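Local coordinates for protein phosphoserine aminotransferase SerC (Cytophaga hutchinsonii ATCC 33406, PDB 3FFR) that probably catalyses the pyridoxal-phosphate-dependent transamination between phosphoserine and 2-oxoglutarate in serine biosynthesis, at residues A[77-82]-A[103-108]; A[88-93]-A[109-114]; A[131-136]-A[161-166]. All coordinates share one frame; numbering follows the deposited sequence. Where two conformers were deposited one is given.

Contact 1 (A[77-82]-A[103-108]); sequences IIQNCV and GELGRE
Arg107 reaches from the turn after one helix to the C-terminal end of another, and its side chain can be read atom by atom as an example of how a carbonyl at a helix end finds a partner. From CB, the chain bends at CG (chi2 58°), and Arg107 CG rests on Val82 CG1 at 3.6 Å. Arg107 CD then passes Ile78 CG2 at 4.0 Å. At the tip, Arg107 NE and NH2 grip Val82 O side-on, at 2.9 and 3.0 Å, with that oxygen lying close to the guanidinium plane. NE comes from above the carbonyl plane of Val82, whereas NH2 lies almost in line with its C=O bond. Arg107 NH1 turns back to Leu105 O at 2.8 Å, which, with the two bonds to Val82 O, probably holds the guanidinium against turning; a water weakly bound to NH2 donates to Gln79 O. Ile78 adopts two conformers, and in one of them its CG2 lies over a guanidinium face. A leucine in place of Arg107 would probably leave Val82 O without the two N-H groups that grip it, and Leu105 O without its guanidinium bond. Gly106, with positive phi, is the C' residue of the Schellman motif that closes helix 93-104. The contact thus ties the ends of helices 70-81 and 93-104 together just before strand 108-113, beside the second subunit, whose Thr224 packs on Leu105.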
loop_
_atom_site.group_PDB
_atom_site.type_symbol
_atom_site.label_atom_id
_atom_site.label_comp_id
_atom_site.label_asym_id
_atom_site.label_seq_id
_atom_site.Cartn_x
_atom_site.Cartn_y
_atom_site.Cartn_z
ATOM N N ILE A 77 1.651 -15.157 -1.326
ATOM C CA ILE A 77 1.166 -16.544 -1.429
ATOM C C ILE A 77 2.319 -17.506 -1.672
ATOM O O ILE A 77 2.476 -18.525 -0.989
ATOM C CB ILE A 77 0.080 -16.733 -2.544
ATOM C CG1 ILE A 77 -1.242 -16.119 -2.057
ATOM C CG2 ILE A 77 -0.083 -18.234 -2.940
ATOM C CD1 ILE A 77 -2.300 -15.895 -3.169
ATOM N N ILE A 78 3.169 -17.152 -2.629
ATOM C CA ILE A 78 4.282 -18.042 -2.993
ATOM C C ILE A 78 5.325 -18.076 -1.874
ATOM O O ILE A 78 5.826 -19.155 -1.482
ATOM C CB ILE A 78 4.873 -17.669 -4.368
ATOM C CG1 ILE A 78 3.796 -17.769 -5.453
ATOM C CG2 ILE A 78 6.037 -18.605 -4.731
ATOM C CD1 ILE A 78 4.165 -17.023 -6.747
ATOM N N GLN A 79 5.628 -16.918 -1.314
ATOM C CA GLN A 79 6.617 -16.884 -0.215
ATOM C C GLN A 79 6.229 -17.631 1.022
ATOM O O GLN A 79 7.066 -18.278 1.676
ATOM C CB GLN A 79 6.948 -15.435 0.187
ATOM C CG GLN A 79 7.662 -14.650 -0.919
ATOM C CD GLN A 79 7.748 -13.147 -0.630
ATOM O OE1 GLN A 79 6.943 -12.601 0.127
ATOM N NE2 GLN A 79 8.731 -12.477 -1.231
ATOM N N ASN A 80 4.957 -17.527 1.371
ATOM C CA ASN A 80 4.434 -18.162 2.587
ATOM C C ASN A 80 4.003 -19.601 2.461
ATOM O O ASN A 80 3.988 -20.327 3.445
ATOM C CB ASN A 80 3.238 -17.384 3.114
ATOM C CG ASN A 80 3.640 -16.119 3.876
ATOM O OD1 ASN A 80 3.899 -16.160 5.110
ATOM N ND2 ASN A 80 3.618 -14.965 3.165
ATOM N N CYS A 81 3.714 -20.034 1.238
ATOM C CA CYS A 81 3.053 -21.310 1.064
ATOM C C CYS A 81 3.619 -22.313 0.074
ATOM O O CYS A 81 3.094 -23.402 -0.056
ATOM C CB CYS A 81 1.588 -21.090 0.706
ATOM S SG CYS A 81 0.658 -20.019 1.861
ATOM N N VAL A 82 4.701 -21.958 -0.592
ATOM C CA VAL A 82 5.289 -22.850 -1.580
ATOM C C VAL A 82 6.765 -23.068 -1.328
ATOM O O VAL A 82 7.557 -22.143 -1.374
ATOM C CB VAL A 82 5.137 -22.327 -3.047
ATOM C CG1 VAL A 82 5.696 -23.406 -4.055
ATOM C CG2 VAL A 82 3.657 -21.955 -3.378
ATOM N N GLY A 103 8.292 -18.610 -10.716
ATOM C CA GLY A 103 9.646 -18.761 -11.250
ATOM C C GLY A 103 10.579 -17.643 -10.818
ATOM O O GLY A 103 11.753 -17.856 -10.525
ATOM N N GLU A 104 10.068 -16.424 -10.774
ATOM C CA GLU A 104 10.918 -15.297 -10.351
ATOM C C GLU A 104 11.390 -15.460 -8.906
ATOM O O GLU A 104 12.451 -14.931 -8.505
ATOM C CB GLU A 104 10.189 -13.963 -10.537
ATOM C CG GLU A 104 10.081 -13.638 -11.980
ATOM C CD GLU A 104 9.128 -12.497 -12.319
ATOM O OE1 GLU A 104 8.792 -11.705 -11.441
ATOM O OE2 GLU A 104 8.689 -12.436 -13.494
ATOM N N LEU A 105 10.599 -16.195 -8.121
ATOM C CA LEU A 105 10.902 -16.459 -6.707
ATOM C C LEU A 105 11.655 -17.773 -6.502
ATOM O O LEU A 105 11.887 -18.222 -5.384
ATOM C CB LEU A 105 9.631 -16.451 -5.861
ATOM C CG LEU A 105 8.969 -15.075 -5.692
ATOM C CD1 LEU A 105 7.530 -15.117 -5.094
ATOM C CD2 LEU A 105 9.866 -14.145 -4.814
ATOM N N GLY A 106 12.034 -18.369 -7.607
ATOM C CA GLY A 106 12.847 -19.565 -7.562
ATOM C C GLY A 106 12.103 -20.871 -7.414
ATOM O O GLY A 106 12.698 -21.901 -7.140
ATOM N N ARG A 107 10.795 -20.823 -7.586
ATOM C CA ARG A 107 9.973 -22.024 -7.525
ATOM C C ARG A 107 9.751 -22.573 -8.920
ATOM O O ARG A 107 9.927 -21.900 -9.919
ATOM C CB ARG A 107 8.596 -21.748 -6.904
ATOM C CG ARG A 107 8.538 -21.698 -5.405
ATOM C CD ARG A 107 9.408 -20.697 -4.763
ATOM N NE ARG A 107 9.041 -20.571 -3.349
ATOM C CZ ARG A 107 9.532 -19.646 -2.543
ATOM N NH1 ARG A 107 10.442 -18.810 -3.000
ATOM N NH2 ARG A 107 9.135 -19.555 -1.288
ATOM N N GLU A 108 9.298 -23.807 -8.950
ATOM C CA GLU A 108 8.938 -24.479 -10.201
ATOM C C GLU A 108 7.418 -24.558 -10.281
ATOM O O GLU A 108 6.761 -25.148 -9.432
ATOM C CB GLU A 108 9.513 -25.880 -10.254
ATOM C CG GLU A 108 11.010 -25.936 -10.253
ATOM C CD GLU A 108 11.549 -27.373 -10.262
ATOM O OE1 GLU A 108 10.798 -28.305 -10.603
ATOM O OE2 GLU A 108 12.733 -27.552 -9.913
HETATM O O HOH W 1 9.594 -18.750 1.398
#

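Contact 2 (A[88-93]-A[109-114]); sequences HCVNGS and AYKEEA
Val90 and Lys111 meet through aliphatic carbon, although one of them carries a charge. Lys111 starts with CG anti to its own N (chi1 176°) and bends only at chi3, which brings CG and CD obliquely across Val90, with Lys111 CG 3.9 Å from Val90 CG2. Its NZ then binds Glu113 OE1 at 3.0 Å in a salt bridge along the same strand, meeting that oxygen from above the carboxylate plane. The extended Glu113 chain passes Val90 O, its CG 3.4 Å away. His88 has CG beside the backbone N (chi1 -58°), and its CD2 touches Ala109 CB at 3.8 Å; NE2 is bonded to Ser86 OG, while Phe98 meets the ring edge-to-face. Asn91 CB packs on Ala114 CB at 4.0 Å, and its ND2 reaches Lys118 O. The backbones pair in parallel: four bonds run from His88 N to Tyr110 O through to Ala114 N to Val90 O, the last 2.9 Å. The pair closes the beta-alpha-beta unit of strand 85-90, helix 93-104 and strand 108-113: the helix lays Tyr99 against Val90, Ala109 and Lys111, strand 133-137 flanks 85-90, and 108-113 is the outermost strand of the sheet within this chain.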
loop_
_atom_site.group_PDB
_atom_site.type_symbol
_atom_site.label_atom_id
_atom_site.label_comp_id
_atom_site.label_asym_id
_atom_site.label_seq_id
_atom_site.Cartn_x
_atom_site.Cartn_y
_atom_site.Cartn_z
ATOM N N HIS A 88 -0.683 -23.630 -11.746
ATOM C CA HIS A 88 -1.475 -22.485 -12.157
ATOM C C HIS A 88 -2.295 -22.732 -13.415
ATOM O O HIS A 88 -1.784 -23.254 -14.373
ATOM C CB HIS A 88 -0.533 -21.295 -12.492
ATOM C CG HIS A 88 0.353 -20.867 -11.360
ATOM N ND1 HIS A 88 0.198 -19.656 -10.709
ATOM C CD2 HIS A 88 1.398 -21.489 -10.768
ATOM C CE1 HIS A 88 1.100 -19.577 -9.736
ATOM N NE2 HIS A 88 1.845 -20.670 -9.756
ATOM N N CYS A 89 -3.554 -22.308 -13.374
ATOM C CA CYS A 89 -4.388 -22.226 -14.591
ATOM C C CYS A 89 -4.130 -20.861 -15.212
ATOM O O CYS A 89 -4.394 -19.829 -14.583
ATOM C CB CYS A 89 -5.885 -22.385 -14.281
ATOM S SG CYS A 89 -6.353 -24.114 -14.008
ATOM N N VAL A 90 -3.616 -20.863 -16.433
ATOM C CA VAL A 90 -3.228 -19.627 -17.132
ATOM C C VAL A 90 -3.997 -19.447 -18.429
ATOM O O VAL A 90 -3.952 -20.327 -19.299
ATOM C CB VAL A 90 -1.699 -19.633 -17.424
ATOM C CG1 VAL A 90 -1.287 -18.426 -18.311
ATOM C CG2 VAL A 90 -0.904 -19.669 -16.091
ATOM N N ASN A 91 -4.702 -18.327 -18.533
ATOM C CA ASN A 91 -5.494 -18.045 -19.748
ATOM C C ASN A 91 -5.533 -16.589 -20.131
ATOM O O ASN A 91 -6.332 -16.146 -20.959
ATOM C CB ASN A 91 -6.919 -18.610 -19.651
ATOM C CG ASN A 91 -7.750 -17.922 -18.590
ATOM O OD1 ASN A 91 -7.221 -17.234 -17.716
ATOM N ND2 ASN A 91 -9.069 -18.076 -18.685
ATOM N N GLY A 92 -4.676 -15.814 -19.502
ATOM C CA GLY A 92 -4.603 -14.384 -19.807
ATOM C C GLY A 92 -3.490 -13.704 -19.055
ATOM O O GLY A 92 -2.684 -14.341 -18.359
ATOM N N SER A 93 -3.469 -12.391 -19.192
ATOM C CA SER A 93 -2.355 -11.601 -18.668
ATOM C C SER A 93 -2.141 -11.636 -17.165
ATOM O O SER A 93 -0.981 -11.663 -16.683
ATOM C CB SER A 93 -2.465 -10.161 -19.128
ATOM O OG SER A 93 -2.506 -10.107 -20.542
ATOM N N ALA A 109 6.866 -24.009 -11.343
ATOM C CA ALA A 109 5.409 -23.986 -11.511
ATOM C C ALA A 109 4.900 -24.810 -12.686
ATOM O O ALA A 109 5.420 -24.734 -13.795
ATOM C CB ALA A 109 4.935 -22.511 -11.683
ATOM N N TYR A 110 3.876 -25.607 -12.412
ATOM C CA TYR A 110 3.123 -26.283 -13.463
ATOM C C TYR A 110 2.145 -25.290 -14.030
ATOM O O TYR A 110 1.588 -24.463 -13.311
ATOM C CB TYR A 110 2.338 -27.470 -12.927
ATOM C CG TYR A 110 3.167 -28.601 -12.337
ATOM C CD1 TYR A 110 3.873 -29.464 -13.174
ATOM C CD2 TYR A 110 3.170 -28.870 -10.978
ATOM C CE1 TYR A 110 4.615 -30.512 -12.665
ATOM C CE2 TYR A 110 3.903 -29.919 -10.462
ATOM C CZ TYR A 110 4.611 -30.740 -11.307
ATOM O OH TYR A 110 5.334 -31.793 -10.781
ATOM N N LYS A 111 1.920 -25.397 -15.331
ATOM C CA LYS A 111 0.983 -24.544 -16.015
ATOM C C LYS A 111 -0.012 -25.334 -16.847
ATOM O O LYS A 111 0.385 -26.161 -17.681
ATOM C CB LYS A 111 1.744 -23.573 -16.936
ATOM C CG LYS A 111 0.845 -22.711 -17.745
ATOM C CD LYS A 111 1.560 -21.579 -18.473
ATOM C CE LYS A 111 2.723 -22.065 -19.324
ATOM N NZ LYS A 111 3.096 -21.027 -20.336
ATOM N N GLU A 112 -1.287 -25.120 -16.549
ATOM C CA GLU A 112 -2.401 -25.620 -17.346
ATOM C C GLU A 112 -2.870 -24.402 -18.127
ATOM O O GLU A 112 -3.393 -23.432 -17.552
ATOM C CB GLU A 112 -3.528 -26.161 -16.480
ATOM C CG GLU A 112 -4.672 -26.758 -17.263
ATOM C CD GLU A 112 -4.341 -28.089 -17.900
ATOM O OE1 GLU A 112 -3.432 -28.787 -17.414
ATOM O OE2 GLU A 112 -5.034 -28.452 -18.862
ATOM N N GLU A 113 -2.699 -24.434 -19.445
ATOM C CA GLU A 113 -2.983 -23.208 -20.252
ATOM C C GLU A 113 -4.114 -23.310 -21.222
ATOM O O GLU A 113 -4.349 -24.364 -21.807
ATOM C CB GLU A 113 -1.691 -22.810 -21.012
ATOM C CG GLU A 113 -1.773 -21.440 -21.671
ATOM C CD GLU A 113 -0.415 -20.853 -22.055
ATOM O OE1 GLU A 113 0.611 -21.537 -21.921
ATOM O OE2 GLU A 113 -0.385 -19.686 -22.489
ATOM N N ALA A 114 -4.872 -22.226 -21.313
ATOM C CA ALA A 114 -5.907 -22.086 -22.345
ATOM C C ALA A 114 -5.582 -20.809 -23.111
ATOM O O ALA A 114 -4.991 -19.869 -22.588
ATOM C CB ALA A 114 -7.309 -21.988 -21.738
#

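Contact 3 (A[131-136]-A[161-166]); sequences AEIICL and DALIFV
Ile134 N donates to Leu163 O at 2.8 Å, the shortest polar bond between these two strands and part of a regular parallel pairing. The acceptor is approached from somewhat outside its carbonyl plane, and Ile133 CA adds a CH...O contact to the same Leu163 O. Further along, Phe165 N meets Ile134 O and Leu136 N meets Phe165 O, both nearly in line with the C=O bond; the last is almost straight, with 176° at the hydrogen. Leu163 N to Glu132 O begins the series at 3.1 Å.

On the face bearing Ile133, Cys135, Leu163 and Phe165, Ile133 CG2 meets the Phe165 ring at its edge, near the ring plane and 3.8 Å from CE1; Ile133 CD1 also touches CD1 of that ring. These contacts follow from an uncommon first torsion: Ile133 CG1 stands between the backbone N and carbonyl carbon (chi1 76°), which leaves CG2 anti to the carbonyl carbon, where it also meets Leu163 CB at 4.0 Å. On the other face, Ile134 and Ile164 lie side by side and point the same way, with Ile134 CD1 4.0 Å from Ile164 CG1. Ile134 CD1 also reaches Ala162 CB at 3.8 Å, while Leu136 CD1 touches Ile164 CG2 at 3.8 Å.

The carboxylate of Glu132 turns from the pair to a salt bridge with Lys211 and to backbone nitrogens of Glu83, Lys84 and Lys85. Strands 133-137 and 163-167 run inside the seven-stranded mixed sheet, between 85-90 and 184-188; helices 70-81 and 206-217 cover the Phe165 face, through Ile77, Cys81 and Val208.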
loop_
_atom_site.group_PDB
_atom_site.type_symbol
_atom_site.label_atom_id
_atom_site.label_comp_id
_atom_site.label_asym_id
_atom_site.label_seq_id
_atom_site.Cartn_x
_atom_site.Cartn_y
_atom_site.Cartn_z
ATOM N N ALA A 131 2.337 -30.854 -6.599
ATOM C CA ALA A 131 1.933 -29.422 -6.603
ATOM C C ALA A 131 1.445 -29.107 -5.184
ATOM O O ALA A 131 0.569 -29.797 -4.652
ATOM C CB ALA A 131 0.813 -29.142 -7.613
ATOM N N GLU A 132 1.992 -28.058 -4.585
ATOM C CA GLU A 132 1.665 -27.683 -3.197
ATOM C C GLU A 132 0.470 -26.779 -3.111
ATOM O O GLU A 132 -0.220 -26.726 -2.086
ATOM C CB GLU A 132 2.866 -27.005 -2.522
ATOM C CG GLU A 132 4.068 -27.890 -2.457
ATOM C CD GLU A 132 5.332 -27.142 -2.043
ATOM O OE1 GLU A 132 5.254 -26.435 -1.018
ATOM O OE2 GLU A 132 6.392 -27.318 -2.716
ATOM N N ILE A 133 0.293 -26.006 -4.175
ATOM C CA ILE A 133 -0.825 -25.061 -4.268
ATOM C C ILE A 133 -1.380 -25.097 -5.681
ATOM O O ILE A 133 -0.679 -25.483 -6.626
ATOM C CB ILE A 133 -0.437 -23.620 -3.842
ATOM C CG1 ILE A 133 0.378 -22.917 -4.934
ATOM C CG2 ILE A 133 0.326 -23.610 -2.461
ATOM C CD1 ILE A 133 0.563 -21.363 -4.695
ATOM N N ILE A 134 -2.668 -24.761 -5.772
ATOM C CA ILE A 134 -3.413 -24.644 -7.032
ATOM C C ILE A 134 -3.886 -23.194 -7.083
ATOM O O ILE A 134 -4.615 -22.739 -6.214
ATOM C CB ILE A 134 -4.633 -25.608 -7.093
ATOM C CG1 ILE A 134 -4.162 -27.064 -7.175
ATOM C CG2 ILE A 134 -5.555 -25.294 -8.284
ATOM C CD1 ILE A 134 -5.232 -28.079 -6.769
ATOM N N CYS A 135 -3.526 -22.516 -8.155
ATOM C CA CYS A 135 -3.877 -21.094 -8.354
ATOM C C CYS A 135 -4.844 -20.951 -9.521
ATOM O O CYS A 135 -4.510 -21.202 -10.680
ATOM C CB CYS A 135 -2.644 -20.251 -8.616
ATOM S SG CYS A 135 -1.447 -20.244 -7.256
ATOM N N LEU A 136 -6.048 -20.536 -9.150
ATOM C CA LEU A 136 -7.149 -20.383 -10.063
ATOM C C LEU A 136 -7.518 -18.927 -10.163
ATOM O O LEU A 136 -7.388 -18.192 -9.198
ATOM C CB LEU A 136 -8.363 -21.166 -9.539
ATOM C CG LEU A 136 -8.111 -22.665 -9.291
ATOM C CD1 LEU A 136 -9.362 -23.360 -8.687
ATOM C CD2 LEU A 136 -7.606 -23.358 -10.569
ATOM N N ASP A 161 -4.391 -32.444 -0.889
ATOM C CA ASP A 161 -3.509 -31.773 0.050
ATOM C C ASP A 161 -3.108 -30.377 -0.393
ATOM O O ASP A 161 -2.611 -29.567 0.415
ATOM C CB ASP A 161 -2.260 -32.597 0.348
ATOM C CG ASP A 161 -2.537 -33.707 1.311
ATOM O OD1 ASP A 161 -3.436 -33.534 2.159
ATOM O OD2 ASP A 161 -1.865 -34.743 1.234
ATOM N N ALA A 162 -3.327 -30.088 -1.654
ATOM C CA ALA A 162 -2.945 -28.757 -2.185
ATOM C C ALA A 162 -3.789 -27.668 -1.529
ATOM O O ALA A 162 -4.940 -27.894 -1.119
ATOM C CB ALA A 162 -3.110 -28.694 -3.688
ATOM N N LEU A 163 -3.188 -26.483 -1.424
ATOM C CA LEU A 163 -3.917 -25.296 -1.004
ATOM C C LEU A 163 -4.445 -24.647 -2.263
ATOM O O LEU A 163 -3.693 -24.388 -3.206
ATOM C CB LEU A 163 -3.021 -24.289 -0.291
ATOM C CG LEU A 163 -2.362 -24.796 0.997
ATOM C CD1 LEU A 163 -1.266 -23.762 1.396
ATOM C CD2 LEU A 163 -3.401 -25.047 2.119
ATOM N N ILE A 164 -5.752 -24.404 -2.285
ATOM C CA ILE A 164 -6.411 -23.774 -3.434
ATOM C C ILE A 164 -6.670 -22.292 -3.192
ATOM O O ILE A 164 -7.424 -21.901 -2.295
ATOM C CB ILE A 164 -7.732 -24.513 -3.841
ATOM C CG1 ILE A 164 -7.446 -25.979 -4.156
ATOM C CG2 ILE A 164 -8.375 -23.832 -5.067
ATOM C CD1 ILE A 164 -8.708 -26.830 -4.422
ATOM N N PHE A 165 -6.034 -21.484 -4.037
ATOM C CA PHE A 165 -6.136 -19.998 -4.020
ATOM C C PHE A 165 -6.904 -19.531 -5.234
ATOM O O PHE A 165 -6.603 -19.922 -6.359
ATOM C CB PHE A 165 -4.759 -19.318 -4.051
ATOM C CG PHE A 165 -3.908 -19.614 -2.879
ATOM C CD1 PHE A 165 -3.104 -20.752 -2.858
ATOM C CD2 PHE A 165 -3.925 -18.779 -1.768
ATOM C CE1 PHE A 165 -2.341 -21.037 -1.714
ATOM C CE2 PHE A 165 -3.168 -19.041 -0.647
ATOM C CZ PHE A 165 -2.375 -20.191 -0.610
ATOM N N VAL A 166 -7.873 -18.655 -4.990
ATOM C CA VAL A 166 -8.660 -18.074 -6.074
ATOM C C VAL A 166 -8.491 -16.548 -6.139
ATOM O O VAL A 166 -8.735 -15.821 -5.175
ATOM C CB VAL A 166 -10.160 -18.424 -5.939
ATOM C CG1 VAL A 166 -10.946 -17.870 -7.149
ATOM C CG2 VAL A 166 -10.384 -19.942 -5.808
#

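Contact 3 is the core of the set, a buried, almost wholly apolar strand pair inside the large sheet, whereas contact 2 lies at the edge of the sheet within this chain and mixes the same parallel backbone pairing with a salt bridge on exposed residues. Contact 1 is buried too, yet it joins helix ends and turns, where a guanidinium bonds to carbonyls of the loop residues just after each helix. Strands 85-90 and 133-137 are neighbours, so contacts 2 and 3 meet directly: Cys89 SG packs on Leu136 CD2. Contacts 1 and 3 touch through Val82 and Ile77 on Ile133, and Ile77 on Phe165. Helix 93-104 leaves contact 2 and ends in contact 1.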